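Putative polyprenyl synthetase (Streptomyces coelicolor, PDB 3NF2) probably makes isoprenoid diphosphates by magnesium-dependent prenyl transfer. Local coordinates at residues P252-A263 and L294-T304; Q311-L319 and F332-V340. One frame throughout, in Å; residues are numbered along the deposited sequence.

Interaction 1. Residues P252-A263 and L294-T304; sequences PVVAALAAGGAA and LIEEAGGREWT. With SO4 (sulfate ion), chain F.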
loop_
_atom_site.group_PDB
_atom_site.type_symbol
_atom_site.label_atom_id
_atom_site.label_comp_id
_atom_site.label_asym_id
_atom_site.label_seq_id
_atom_site.Cartn_x
_atom_site.Cartn_y
_atom_site.Cartn_z
ATOM N N PRO A 252 -6.272 -24.641 -16.633
ATOM C CA PRO A 252 -6.381 -26.032 -17.099
ATOM C C PRO A 252 -6.741 -27.014 -15.975
ATOM O O PRO A 252 -7.609 -27.879 -16.167
ATOM C CB PRO A 252 -4.985 -26.351 -17.650
ATOM C CG PRO A 252 -4.278 -25.069 -17.782
ATOM C CD PRO A 252 -4.933 -24.072 -16.889
ATOM N N VAL A 253 -6.093 -26.855 -14.820
ATOM C CA VAL A 253 -6.337 -27.690 -13.636
ATOM C C VAL A 253 -7.799 -27.629 -13.244
ATOM O O VAL A 253 -8.470 -28.653 -13.108
ATOM C CB VAL A 253 -5.495 -27.210 -12.439
ATOM C CG1 VAL A 253 -5.744 -28.082 -11.212
ATOM C CG2 VAL A 253 -4.030 -27.216 -12.793
ATOM N N VAL A 254 -8.284 -26.405 -13.090
ATOM C CA VAL A 254 -9.655 -26.147 -12.677
ATOM C C VAL A 254 -10.687 -26.642 -13.694
ATOM O O VAL A 254 -11.670 -27.295 -13.319
ATOM C CB VAL A 254 -9.833 -24.653 -12.378
ATOM C CG1 VAL A 254 -11.261 -24.336 -12.133
ATOM C CG2 VAL A 254 -8.993 -24.262 -11.154
ATOM N N ALA A 255 -10.458 -26.350 -14.976
ATOM C CA ALA A 255 -11.357 -26.814 -16.043
ATOM C C ALA A 255 -11.438 -28.348 -16.100
ATOM O O ALA A 255 -12.504 -28.905 -16.330
ATOM C CB ALA A 255 -10.933 -26.251 -17.391
ATOM N N ALA A 256 -10.308 -29.013 -15.878
ATOM C CA ALA A 256 -10.273 -30.459 -15.790
ATOM C C ALA A 256 -11.115 -30.974 -14.614
ATOM O O ALA A 256 -11.847 -31.943 -14.773
ATOM C CB ALA A 256 -8.845 -30.934 -15.662
ATOM N N LEU A 257 -11.023 -30.314 -13.453
ATOM C CA LEU A 257 -11.770 -30.724 -12.256
ATOM C C LEU A 257 -13.270 -30.570 -12.424
ATOM O O LEU A 257 -14.040 -31.406 -11.939
ATOM C CB LEU A 257 -11.313 -29.958 -11.011
ATOM C CG LEU A 257 -9.897 -30.267 -10.522
ATOM C CD1 LEU A 257 -9.515 -29.345 -9.377
ATOM C CD2 LEU A 257 -9.759 -31.725 -10.111
ATOM N N ALA A 258 -13.678 -29.520 -13.130
ATOM C CA ALA A 258 -15.092 -29.208 -13.303
ATOM C C ALA A 258 -15.760 -30.108 -14.333
ATOM O O ALA A 258 -16.994 -30.153 -14.415
ATOM C CB ALA A 258 -15.269 -27.738 -13.693
ATOM N N ALA A 259 -14.942 -30.814 -15.112
ATOM C CA ALA A 259 -15.427 -31.621 -16.225
ATOM C C ALA A 259 -16.310 -32.806 -15.840
ATOM O O ALA A 259 -17.345 -33.014 -16.452
ATOM C CB ALA A 259 -14.260 -32.098 -17.099
ATOM N N GLY A 260 -15.912 -33.597 -14.850
ATOM C CA GLY A 260 -16.577 -34.894 -14.632
ATOM C C GLY A 260 -16.134 -35.960 -15.638
ATOM O O GLY A 260 -15.675 -35.643 -16.749
ATOM N N GLY A 261 -16.269 -37.228 -15.254
ATOM C CA GLY A 261 -15.717 -38.327 -16.045
ATOM C C GLY A 261 -14.485 -38.864 -15.346
ATOM O O GLY A 261 -13.941 -38.214 -14.450
ATOM N N ALA A 262 -14.030 -40.040 -15.768
ATOM C CA ALA A 262 -13.007 -40.799 -15.041
ATOM C C ALA A 262 -11.665 -40.091 -14.878
ATOM O O ALA A 262 -10.958 -40.319 -13.895
ATOM C CB ALA A 262 -12.803 -42.171 -15.687
ATOM N N ALA A 263 -11.311 -39.260 -15.854
ATOM C CA ALA A 263 -10.078 -38.490 -15.805
ATOM C C ALA A 263 -10.209 -37.391 -14.758
ATOM O O ALA A 263 -9.341 -37.219 -13.907
ATOM C CB ALA A 263 -9.790 -37.884 -17.173
ATOM N N LEU A 294 -3.482 -36.315 -17.278
ATOM C CA LEU A 294 -4.872 -36.411 -16.799
ATOM C C LEU A 294 -5.696 -35.147 -17.033
ATOM O O LEU A 294 -6.876 -35.241 -17.339
ATOM C CB LEU A 294 -4.935 -36.795 -15.314
ATOM C CG LEU A 294 -4.790 -38.259 -14.874
ATOM C CD1 LEU A 294 -4.409 -38.293 -13.415
ATOM C CD2 LEU A 294 -6.063 -39.095 -15.120
ATOM N N ILE A 295 -5.078 -33.971 -16.878
ATOM C CA ILE A 295 -5.744 -32.685 -17.179
ATOM C C ILE A 295 -6.094 -32.613 -18.669
ATOM O O ILE A 295 -7.194 -32.206 -19.042
ATOM C CB ILE A 295 -4.864 -31.462 -16.779
ATOM C CG1 ILE A 295 -4.735 -31.346 -15.265
ATOM C CG2 ILE A 295 -5.441 -30.130 -17.318
ATOM C CD1 ILE A 295 -3.486 -30.560 -14.853
ATOM N N GLU A 296 -5.158 -33.019 -19.514
ATOM C CA GLU A 296 -5.436 -33.100 -20.941
ATOM C C GLU A 296 -6.596 -34.060 -21.275
ATOM O O GLU A 296 -7.539 -33.658 -21.972
ATOM C CB GLU A 296 -4.169 -33.410 -21.755
ATOM C CG GLU A 296 -4.384 -33.193 -23.255
ATOM C CD GLU A 296 -3.106 -33.025 -24.061
ATOM O OE1 GLU A 296 -1.994 -33.159 -23.501
ATOM O OE2 GLU A 296 -3.225 -32.749 -25.276
ATOM N N GLU A 297 -6.562 -35.290 -20.742
ATOM C CA GLU A 297 -7.684 -36.233 -20.941
ATOM C C GLU A 297 -9.038 -35.667 -20.511
ATOM O O GLU A 297 -10.033 -35.845 -21.219
ATOM C CB GLU A 297 -7.449 -37.610 -20.290
ATOM C CG GLU A 297 -8.528 -38.651 -20.697
ATOM C CD GLU A 297 -8.379 -40.031 -20.051
ATOM O OE1 GLU A 297 -9.406 -40.729 -19.905
ATOM O OE2 GLU A 297 -7.249 -40.435 -19.713
ATOM N N ALA A 298 -9.076 -34.944 -19.390
ATOM C CA ALA A 298 -10.337 -34.340 -18.926
ATOM C C ALA A 298 -10.770 -33.113 -19.736
ATOM O O ALA A 298 -11.818 -32.514 -19.460
ATOM C CB ALA A 298 -10.257 -34.005 -17.442
ATOM N N GLY A 299 -9.966 -32.737 -20.730
ATOM C CA GLY A 299 -10.288 -31.602 -21.586
ATOM C C GLY A 299 -9.892 -30.254 -21.003
ATOM O O GLY A 299 -10.434 -29.221 -21.411
ATOM N N GLY A 300 -8.952 -30.265 -20.056
ATOM C CA GLY A 300 -8.476 -29.039 -19.407
ATOM C C GLY A 300 -7.638 -28.142 -20.307
ATOM O O GLY A 300 -7.851 -26.931 -20.356
ATOM N N ARG A 301 -6.686 -28.741 -21.015
ATOM C CA ARG A 301 -5.807 -28.012 -21.926
ATOM C C ARG A 301 -6.580 -27.365 -23.068
ATOM O O ARG A 301 -6.454 -26.160 -23.314
ATOM C CB ARG A 301 -4.770 -28.958 -22.508
ATOM C CG ARG A 301 -3.763 -28.293 -23.402
ATOM C CD ARG A 301 -2.761 -29.304 -23.866
ATOM N NE ARG A 301 -1.543 -28.681 -24.354
ATOM C CZ ARG A 301 -0.462 -29.361 -24.710
ATOM N NH1 ARG A 301 -0.462 -30.681 -24.619
ATOM N NH2 ARG A 301 0.621 -28.722 -25.130
ATOM N N GLU A 302 -7.384 -28.184 -23.744
ATOM C CA GLU A 302 -8.215 -27.742 -24.852
ATOM C C GLU A 302 -9.131 -26.598 -24.453
ATOM O O GLU A 302 -9.183 -25.581 -25.150
ATOM C CB GLU A 302 -9.043 -28.912 -25.402
ATOM C CG GLU A 302 -9.916 -28.559 -26.610
ATOM C CD GLU A 302 -9.109 -28.085 -27.825
ATOM O OE1 GLU A 302 -8.003 -28.616 -28.069
ATOM O OE2 GLU A 302 -9.588 -27.180 -28.542
ATOM N N TRP A 303 -9.832 -26.759 -23.326
ATOM C CA TRP A 303 -10.733 -25.723 -22.840
ATOM C C TRP A 303 -10.013 -24.390 -22.632
ATOM O O TRP A 303 -10.575 -23.330 -22.923
ATOM C CB TRP A 303 -11.440 -26.137 -21.547
ATOM C CG TRP A 303 -12.560 -25.203 -21.211
ATOM C CD1 TRP A 303 -13.848 -25.288 -21.639
ATOM C CD2 TRP A 303 -12.479 -24.013 -20.408
ATOM N NE1 TRP A 303 -14.593 -24.235 -21.134
ATOM C CE2 TRP A 303 -13.771 -23.435 -20.384
ATOM C CE3 TRP A 303 -11.438 -23.380 -19.708
ATOM C CZ2 TRP A 303 -14.053 -22.266 -19.678
ATOM C CZ3 TRP A 303 -11.715 -22.213 -19.016
ATOM C CH2 TRP A 303 -13.019 -21.671 -19.003
ATOM N N THR A 304 -8.778 -24.454 -22.144
ATOM C CA THR A 304 -8.011 -23.246 -21.841
ATOM C C THR A 304 -7.464 -22.573 -23.121
ATOM O O THR A 304 -7.389 -21.338 -23.193
ATOM C CB THR A 304 -6.891 -23.524 -20.818
ATOM O OG1 THR A 304 -7.443 -24.220 -19.692
ATOM C CG2 THR A 304 -6.238 -22.217 -20.339
HETATM S S SO4 F . 3.092 -31.353 -26.000
HETATM O O1 SO4 F . 2.837 -29.916 -26.064
HETATM O O2 SO4 F . 4.267 -31.608 -25.169
HETATM O O3 SO4 F . 1.936 -32.026 -25.415
HETATM O O4 SO4 F . 3.321 -31.859 -27.351
#
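A Schellman motif at G299, which ends helix 285-297 and serves as N-cap to helix 300-319, is flanked by A298 and G300, which meet A256 of helix 251-259 in the all-helical isoprenoid synthase fold. Glycine suits the positive phi of G299, where a side chain would press on the preceding carbonyl oxygen. G300 lets the backbones close in, with the axes of 252-259 and 300-304 7.9 Å apart at 117°: its CA lies 4.3 Å from A256 CA, and a side chain there would strike P252 O. Small residues fill the seam: A256 CB meets A298 CB at 3.8 Å and lies beside I295 CG2, while I295 CD1 reaches V253 CG2. A263 CB sits against A298 CB and the extended chain of E297. A255 CB approaches W303 CE3 obliquely at 3.7 Å. T304 OG1 lies against the proline ring of P252 but is satisfied by its bond to G300 O (2.8 Å). R301, extended away from the seam, holds a sulfate ion, probably from the crystallisation liquor, by nearly straight bonds from NH2 to O1 (2.7 Å) and NH1 to O3 (2.9 Å); NH1 also bridges to E296. Helix 203-230 backs P252, I295 and R301; helix 262-275 backs V253, A256 and L294.

Interaction 2. Residues Q311-L319 and F332-V340; sequences QHTIAIEAL and FTALADFVV
Helices 311-319 and 332-339 run antiparallel, their axes 10.2 Å apart at closest approach and 174° between their directions, so that H312 pairs with A336 and I316 with T333 in the register of a helical hairpin. H312 makes the polar link. With CG anti to the backbone N (chi1 -179°), the imidazole reaches across to the other helix, and NE2 donates to D337 OD1 at 2.8 Å. The oxygen lies close to the ring plane, but the N-H...O angle of 147° shows a bent bond; on the carboxylate, OD1 is met on its anti side, somewhat out of plane. The A336 carbonyl oxygen also lies at the ring edge, 3.2 Å from CD2, so two oxygens face the same rim of the imidazole, and V340 CG1 approaches CD2 obliquely to the ring. The nearby carboxylate would be expected to favour a protonated histidine. Replacing H312 by alanine is likely to leave D337 OD1 without its cross-helix donor and to open a gap beside A336 and V340. One turn on, the I316 and T333 side chains cross at about a right angle, I316 CD1 3.7 Å from T333 CG2; CD1 also lies by D337 OD1, and CG1 rests on the methyl of A336, a residue small enough to admit the branched chain. L319 then straddles the start of the partner segment, CD1 lying 3.6 Å from F332 CB and CD2 near F332 CG, while T333 OG1, beside L319 CD1, is already bonded to R329 O. Helix 203-230 packs on Q311, I314 and L319; its Y212 ring meets that of F332 nearly at right angles, and the Y212 hydroxyl is hydrogen-bonded to F332 O. Helix 57-67 packs on F332 and L335, and helix 5-25 on L335 and F338.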
loop_
_atom_site.group_PDB
_atom_site.type_symbol
_atom_site.label_atom_id
_atom_site.label_comp_id
_atom_site.label_asym_id
_atom_site.label_seq_id
_atom_site.Cartn_x
_atom_site.Cartn_y
_atom_site.Cartn_z
ATOM N N GLN A 311 -11.031 -15.034 -25.706
ATOM C CA GLN A 311 -10.720 -13.767 -25.040
ATOM C C GLN A 311 -9.970 -12.789 -25.949
ATOM O O GLN A 311 -10.238 -11.587 -25.924
ATOM C CB GLN A 311 -9.948 -14.011 -23.742
ATOM C CG GLN A 311 -10.793 -14.618 -22.639
ATOM C CD GLN A 311 -11.838 -13.646 -22.138
ATOM O OE1 GLN A 311 -11.626 -12.436 -22.155
ATOM N NE2 GLN A 311 -12.978 -14.168 -21.694
ATOM N N HIS A 312 -9.036 -13.325 -26.728
ATOM C CA HIS A 312 -8.363 -12.616 -27.812
ATOM C C HIS A 312 -9.382 -11.910 -28.713
ATOM O O HIS A 312 -9.266 -10.714 -28.977
ATOM C CB HIS A 312 -7.537 -13.621 -28.619
ATOM C CG HIS A 312 -6.777 -13.027 -29.764
ATOM N ND1 HIS A 312 -7.362 -12.734 -30.979
ATOM C CD2 HIS A 312 -5.466 -12.716 -29.895
ATOM C CE1 HIS A 312 -6.448 -12.248 -31.800
ATOM N NE2 HIS A 312 -5.290 -12.222 -31.165
ATOM N N THR A 313 -10.383 -12.668 -29.152
ATOM C CA THR A 313 -11.435 -12.199 -30.039
ATOM C C THR A 313 -12.264 -11.089 -29.400
ATOM O O THR A 313 -12.500 -10.070 -30.035
ATOM C CB THR A 313 -12.322 -13.393 -30.493
ATOM O OG1 THR A 313 -11.536 -14.269 -31.312
ATOM C CG2 THR A 313 -13.569 -12.937 -31.259
ATOM N N ILE A 314 -12.686 -11.275 -28.150
ATOM C CA ILE A 314 -13.441 -10.236 -27.420
ATOM C C ILE A 314 -12.631 -8.938 -27.257
ATOM O O ILE A 314 -13.183 -7.827 -27.367
ATOM C CB ILE A 314 -13.944 -10.745 -26.046
ATOM C CG1 ILE A 314 -14.812 -11.993 -26.244
ATOM C CG2 ILE A 314 -14.752 -9.653 -25.293
ATOM C CD1 ILE A 314 -14.885 -12.911 -25.033
ATOM N N ALA A 315 -11.325 -9.088 -27.022
ATOM C CA ALA A 315 -10.411 -7.946 -26.929
ATOM C C ALA A 315 -10.325 -7.183 -28.257
ATOM O O ALA A 315 -10.628 -5.994 -28.310
ATOM C CB ALA A 315 -9.023 -8.397 -26.480
ATOM N N ILE A 316 -9.937 -7.891 -29.317
ATOM C CA ILE A 316 -9.750 -7.323 -30.655
ATOM C C ILE A 316 -11.049 -6.766 -31.239
ATOM O O ILE A 316 -11.042 -5.747 -31.932
ATOM C CB ILE A 316 -9.025 -8.339 -31.590
ATOM C CG1 ILE A 316 -7.508 -8.165 -31.431
ATOM C CG2 ILE A 316 -9.476 -8.208 -33.054
ATOM C CD1 ILE A 316 -6.656 -8.837 -32.503
ATOM N N GLU A 317 -12.164 -7.401 -30.899
ATOM C CA GLU A 317 -13.479 -6.907 -31.285
ATOM C C GLU A 317 -13.948 -5.697 -30.448
ATOM O O GLU A 317 -14.848 -4.964 -30.864
ATOM C CB GLU A 317 -14.479 -8.083 -31.367
ATOM C CG GLU A 317 -15.862 -7.951 -30.732
ATOM C CD GLU A 317 -16.636 -9.280 -30.764
ATOM O OE1 GLU A 317 -16.302 -10.156 -31.596
ATOM O OE2 GLU A 317 -17.579 -9.455 -29.959
ATOM N N ALA A 318 -13.315 -5.455 -29.301
ATOM C CA ALA A 318 -13.576 -4.218 -28.543
ATOM C C ALA A 318 -12.845 -3.008 -29.148
ATOM O O ALA A 318 -13.348 -1.889 -29.083
ATOM C CB ALA A 318 -13.234 -4.381 -27.068
ATOM N N LEU A 319 -11.666 -3.241 -29.733
ATOM C CA LEU A 319 -10.920 -2.205 -30.463
ATOM C C LEU A 319 -11.706 -1.605 -31.620
ATOM O O LEU A 319 -11.567 -0.416 -31.909
ATOM C CB LEU A 319 -9.628 -2.770 -31.047
ATOM C CG LEU A 319 -8.323 -2.819 -30.262
ATOM C CD1 LEU A 319 -7.285 -3.528 -31.109
ATOM C CD2 LEU A 319 -7.837 -1.437 -29.856
ATOM N N PHE A 332 -2.152 -2.085 -31.715
ATOM C CA PHE A 332 -2.886 -2.734 -30.629
ATOM C C PHE A 332 -3.275 -4.175 -30.974
ATOM O O PHE A 332 -3.240 -5.064 -30.117
ATOM C CB PHE A 332 -4.148 -1.942 -30.316
ATOM C CG PHE A 332 -3.975 -0.893 -29.258
ATOM C CD1 PHE A 332 -3.812 0.438 -29.601
ATOM C CD2 PHE A 332 -4.008 -1.235 -27.911
ATOM C CE1 PHE A 332 -3.669 1.406 -28.615
ATOM C CE2 PHE A 332 -3.873 -0.271 -26.920
ATOM C CZ PHE A 332 -3.702 1.050 -27.271
ATOM N N THR A 333 -3.650 -4.384 -32.235
ATOM C CA THR A 333 -3.980 -5.701 -32.778
ATOM C C THR A 333 -2.782 -6.662 -32.759
ATOM O O THR A 333 -2.939 -7.839 -32.447
ATOM C CB THR A 333 -4.585 -5.552 -34.204
ATOM O OG1 THR A 333 -5.907 -4.991 -34.105
ATOM C CG2 THR A 333 -4.643 -6.892 -34.967
ATOM N N ALA A 334 -1.589 -6.154 -33.047
ATOM C CA ALA A 334 -0.393 -6.991 -33.121
ATOM C C ALA A 334 0.135 -7.437 -31.758
ATOM O O ALA A 334 0.736 -8.511 -31.646
ATOM C CB ALA A 334 0.704 -6.290 -33.912
ATOM N N LEU A 335 -0.069 -6.609 -30.733
ATOM C CA LEU A 335 0.281 -6.980 -29.360
ATOM C C LEU A 335 -0.596 -8.132 -28.893
ATOM O O LEU A 335 -0.111 -9.079 -28.266
ATOM C CB LEU A 335 0.137 -5.789 -28.413
ATOM C CG LEU A 335 1.258 -4.750 -28.474
ATOM C CD1 LEU A 335 0.825 -3.473 -27.799
ATOM C CD2 LEU A 335 2.557 -5.267 -27.856
ATOM N N ALA A 336 -1.881 -8.046 -29.239
ATOM C CA ALA A 336 -2.862 -9.083 -28.937
ATOM C C ALA A 336 -2.493 -10.447 -29.524
ATOM O O ALA A 336 -2.719 -11.475 -28.887
ATOM C CB ALA A 336 -4.251 -8.654 -29.385
ATOM N N ASP A 337 -1.908 -10.455 -30.719
ATOM C CA ASP A 337 -1.436 -11.702 -31.313
ATOM C C ASP A 337 -0.152 -12.193 -30.649
ATOM O O ASP A 337 0.047 -13.398 -30.524
ATOM C CB ASP A 337 -1.246 -11.569 -32.829
ATOM C CG ASP A 337 -2.471 -10.989 -33.535
ATOM O OD1 ASP A 337 -3.549 -10.860 -32.911
ATOM O OD2 ASP A 337 -2.349 -10.654 -34.733
ATOM N N PHE A 338 0.712 -11.267 -30.223
ATOM C CA PHE A 338 1.959 -11.629 -29.528
ATOM C C PHE A 338 1.675 -12.314 -28.195
ATOM O O PHE A 338 2.411 -13.211 -27.772
ATOM C CB PHE A 338 2.864 -10.407 -29.298
ATOM C CG PHE A 338 4.111 -10.715 -28.490
ATOM C CD1 PHE A 338 4.163 -10.450 -27.120
ATOM C CD2 PHE A 338 5.228 -11.287 -29.099
ATOM C CE1 PHE A 338 5.305 -10.744 -26.370
ATOM C CE2 PHE A 338 6.379 -11.580 -28.358
ATOM C CZ PHE A 338 6.414 -11.310 -26.991
ATOM N N VAL A 339 0.601 -11.872 -27.548
ATOM C CA VAL A 339 0.171 -12.386 -26.254
ATOM C C VAL A 339 -0.141 -13.896 -26.276
ATOM O O VAL A 339 0.101 -14.593 -25.285
ATOM C CB VAL A 339 -0.984 -11.513 -25.693
ATOM C CG1 VAL A 339 -2.091 -12.349 -25.064
ATOM C CG2 VAL A 339 -0.428 -10.492 -24.698
ATOM N N VAL A 340 -0.633 -14.394 -27.414
ATOM C CA VAL A 340 -0.801 -15.838 -27.619
ATOM C C VAL A 340 0.431 -16.456 -28.313
ATOM O O VAL A 340 1.072 -15.815 -29.150
ATOM C CB VAL A 340 -2.151 -16.192 -28.340
ATOM C CG1 VAL A 340 -3.327 -15.580 -27.597
ATOM C CG2 VAL A 340 -2.168 -15.743 -29.801
#

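Overall arrangement
From the N terminus, helices 5-25 and 57-67, early in the chain, later receive helix 326-339, while helix 203-230 backs both contacts. Interaction 1 closes a loop of 30 intervening residues, largely helical, bringing the end of helix 285-297 and the start of helix 300-319 back onto helix 251-259 and the beginning of helix 262-275. Interaction 2 follows in series, neither nested in it nor crossing it: 12 residues turn the chain so that helix 326-339 returns along helix 300-319. That long helix carries both contacts, whose centres are 25 Å apart, and so joins the 251-275 region near its start to the C-terminal helix near its end.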